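Peroxidase (PDB 6QZO) binds heme b and, as a DyP-type peroxidase, probably uses hydrogen peroxide to oxidise its substrates. Local coordinates at residues S46-V51 and R308-D313. Residues are numbered along the deposited sequence; the frame is centred on the assembly and turned at random.
Sequences SFIALV and RAYNYD
Ile-48 lies over one face of the Tyr-310 ring. This is a CH-pi contact: CG2 of Ile-48 sits 3.7 Å from the centroid of the Tyr-310 ring, 27° off the ring normal. The methyl is displaced toward the rim, and its nearest ring atom is Tyr-310 CG, 3.4 Å from Ile-48 CG2. The other branch of the isoleucine runs out with CG1 anti to the backbone N (chi1 -169°). This carries Ile-48 CD1 to 3.8 Å from Tyr-310 CD1, so both branches touch the ring.

Backbone meets the ring farther along. Ser-46 O lies near the ring plane, 3.7 Å from Tyr-310 CE2. Phe-47 C comes in obliquely, 3.9 Å from Tyr-310 CE2. No hydrogen bond joins the two segments.

The polar end of Tyr-310 is held just before the first strand, where its OH hydrogen-bonds Pro-45 O. Arg-180, just past the neighbouring strand 170-179, makes a cation-pi contact with the ring, and its NH2 hydrogen-bonds Ala-309 O. With an alanine at Tyr-310, Ile-48 CG2 would probably lose the aromatic face it rests on, Arg-180 its cation-pi partner, and Pro-45 O the hydroxyl bonded to it.

The two strands belong to different four-stranded antiparallel sheets. Strand 47-55 is an inner strand of the N-terminal sheet, and 306-314 is an edge strand, within this chain, of the C-terminal one. The contact therefore joins the two ferredoxin-like halves of the DyP fold through side chains. It is buried, and the Tyr-310 side chain is about 12 Å from the heme. Between the sheets the contact is mainly apolar, an aliphatic branch over an aromatic face, with the hydroxyl end of the tyrosine tied by one hydrogen bond to a backbone carbonyl.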
loop_
_atom_site.group_PDB
_atom_site.type_symbol
_atom_site.label_atom_id
_atom_site.label_comp_id
_atom_site.label_asym_id
_atom_site.label_seq_id
_atom_site.Cartn_x
_atom_site.Cartn_y
_atom_site.Cartn_z
ATOM N N SER A 46 -3.221 11.092 0.081
ATOM C CA SER A 46 -3.730 9.697 0.053
ATOM C C SER A 46 -2.836 8.740 0.850
ATOM O O SER A 46 -3.400 7.810 1.474
ATOM C CB SER A 46 -3.912 9.239 -1.361
ATOM O OG SER A 46 -4.921 9.993 -2.009
ATOM N N PHE A 47 -1.509 8.908 0.837
ATOM C CA PHE A 47 -0.587 7.872 1.379
ATOM C C PHE A 47 0.408 8.450 2.386
ATOM O O PHE A 47 0.742 9.657 2.305
ATOM C CB PHE A 47 0.124 7.154 0.235
ATOM C CG PHE A 47 -0.849 6.686 -0.813
ATOM C CD1 PHE A 47 -1.819 5.747 -0.493
ATOM C CD2 PHE A 47 -0.860 7.248 -2.075
ATOM C CE1 PHE A 47 -2.756 5.345 -1.434
ATOM C CE2 PHE A 47 -1.789 6.833 -3.020
ATOM C CZ PHE A 47 -2.742 5.888 -2.697
ATOM N N ILE A 48 0.859 7.568 3.286
ATOM C CA ILE A 48 1.837 7.842 4.375
ATOM C C ILE A 48 2.770 6.643 4.558
ATOM O O ILE A 48 2.299 5.494 4.508
ATOM C CB ILE A 48 1.133 8.151 5.709
ATOM C CG1 ILE A 48 2.122 8.689 6.734
ATOM C CG2 ILE A 48 0.370 6.939 6.243
ATOM C CD1 ILE A 48 1.451 9.441 7.866
ATOM N N ALA A 49 4.045 6.932 4.801
ATOM C CA ALA A 49 5.020 5.976 5.364
ATOM C C ALA A 49 5.714 6.702 6.508
ATOM O O ALA A 49 6.313 7.742 6.240
ATOM C CB ALA A 49 5.993 5.515 4.311
ATOM N N LEU A 50 5.536 6.236 7.744
ATOM C CA LEU A 50 6.354 6.696 8.881
ATOM C C LEU A 50 7.567 5.774 8.962
ATOM O O LEU A 50 7.367 4.559 9.211
ATOM C CB LEU A 50 5.535 6.589 10.162
ATOM C CG LEU A 50 4.401 7.559 10.434
ATOM C CD1 LEU A 50 4.890 8.965 10.584
ATOM C CD2 LEU A 50 3.267 7.488 9.436
ATOM N N VAL A 51 8.753 6.331 8.718
ATOM C CA VAL A 51 10.040 5.599 8.810
ATOM C C VAL A 51 10.774 6.032 10.085
ATOM O O VAL A 51 11.290 7.158 10.117
ATOM C CB VAL A 51 10.900 5.816 7.553
ATOM C CG1 VAL A 51 12.137 4.936 7.579
ATOM C CG2 VAL A 51 10.097 5.562 6.277
ATOM N N ARG A 308 -4.324 13.134 12.699
ATOM C CA ARG A 308 -3.968 13.068 11.264
ATOM C C ARG A 308 -3.760 11.596 10.919
ATOM O O ARG A 308 -2.635 11.225 10.517
ATOM C CB ARG A 308 -2.744 13.956 11.015
ATOM C CG ARG A 308 -2.690 14.510 9.599
ATOM C CD ARG A 308 -1.509 15.417 9.440
ATOM N NE ARG A 308 -1.318 15.934 8.104
ATOM C CZ ARG A 308 -0.771 15.280 7.103
ATOM N NH1 ARG A 308 -0.512 13.991 7.202
ATOM N NH2 ARG A 308 -0.465 15.923 5.990
ATOM N N ALA A 309 -4.808 10.794 11.128
ATOM C CA ALA A 309 -4.752 9.315 11.096
ATOM C C ALA A 309 -4.887 8.779 9.654
ATOM O O ALA A 309 -5.439 9.471 8.763
ATOM C CB ALA A 309 -5.805 8.737 12.007
ATOM N N TYR A 310 -4.363 7.575 9.460
ATOM C CA TYR A 310 -4.372 6.821 8.187
ATOM C C TYR A 310 -4.810 5.385 8.487
ATOM O O TYR A 310 -4.595 4.922 9.611
ATOM C CB TYR A 310 -2.979 6.884 7.551
ATOM C CG TYR A 310 -2.706 8.155 6.790
ATOM C CD1 TYR A 310 -2.326 9.327 7.433
ATOM C CD2 TYR A 310 -2.854 8.192 5.421
ATOM C CE1 TYR A 310 -2.108 10.498 6.724
ATOM C CE2 TYR A 310 -2.629 9.350 4.700
ATOM C CZ TYR A 310 -2.246 10.500 5.346
ATOM O OH TYR A 310 -2.031 11.617 4.602
ATOM N N ASN A 311 -5.412 4.708 7.518
ATOM C CA ASN A 311 -5.761 3.260 7.617
ATOM C C ASN A 311 -4.492 2.442 7.375
ATOM O O ASN A 311 -3.710 2.822 6.493
ATOM C CB ASN A 311 -6.826 2.847 6.592
ATOM C CG ASN A 311 -8.080 3.672 6.716
ATOM O OD1 ASN A 311 -8.545 3.916 7.833
ATOM N ND2 ASN A 311 -8.598 4.125 5.586
ATOM N N TYR A 312 -4.330 1.336 8.090
ATOM C CA TYR A 312 -3.328 0.307 7.736
ATOM C C TYR A 312 -4.059 -1.017 7.519
ATOM O O TYR A 312 -5.054 -1.297 8.179
ATOM C CB TYR A 312 -2.178 0.253 8.741
ATOM C CG TYR A 312 -2.393 -0.511 10.012
ATOM C CD1 TYR A 312 -2.275 -1.890 10.047
ATOM C CD2 TYR A 312 -2.609 0.149 11.214
ATOM C CE1 TYR A 312 -2.444 -2.602 11.226
ATOM C CE2 TYR A 312 -2.752 -0.544 12.403
ATOM C CZ TYR A 312 -2.666 -1.925 12.413
ATOM O OH TYR A 312 -2.811 -2.611 13.590
ATOM N N ASP A 313 -3.564 -1.766 6.548
ATOM C CA ASP A 313 -4.118 -3.056 6.086
ATOM C C ASP A 313 -2.937 -3.878 5.597
ATOM O O ASP A 313 -2.447 -3.560 4.524
ATOM C CB ASP A 313 -5.187 -2.821 5.020
ATOM C CG ASP A 313 -5.980 -4.069 4.685
ATOM O OD1 ASP A 313 -6.374 -4.734 5.635
ATOM O OD2 ASP A 313 -6.186 -4.372 3.480
#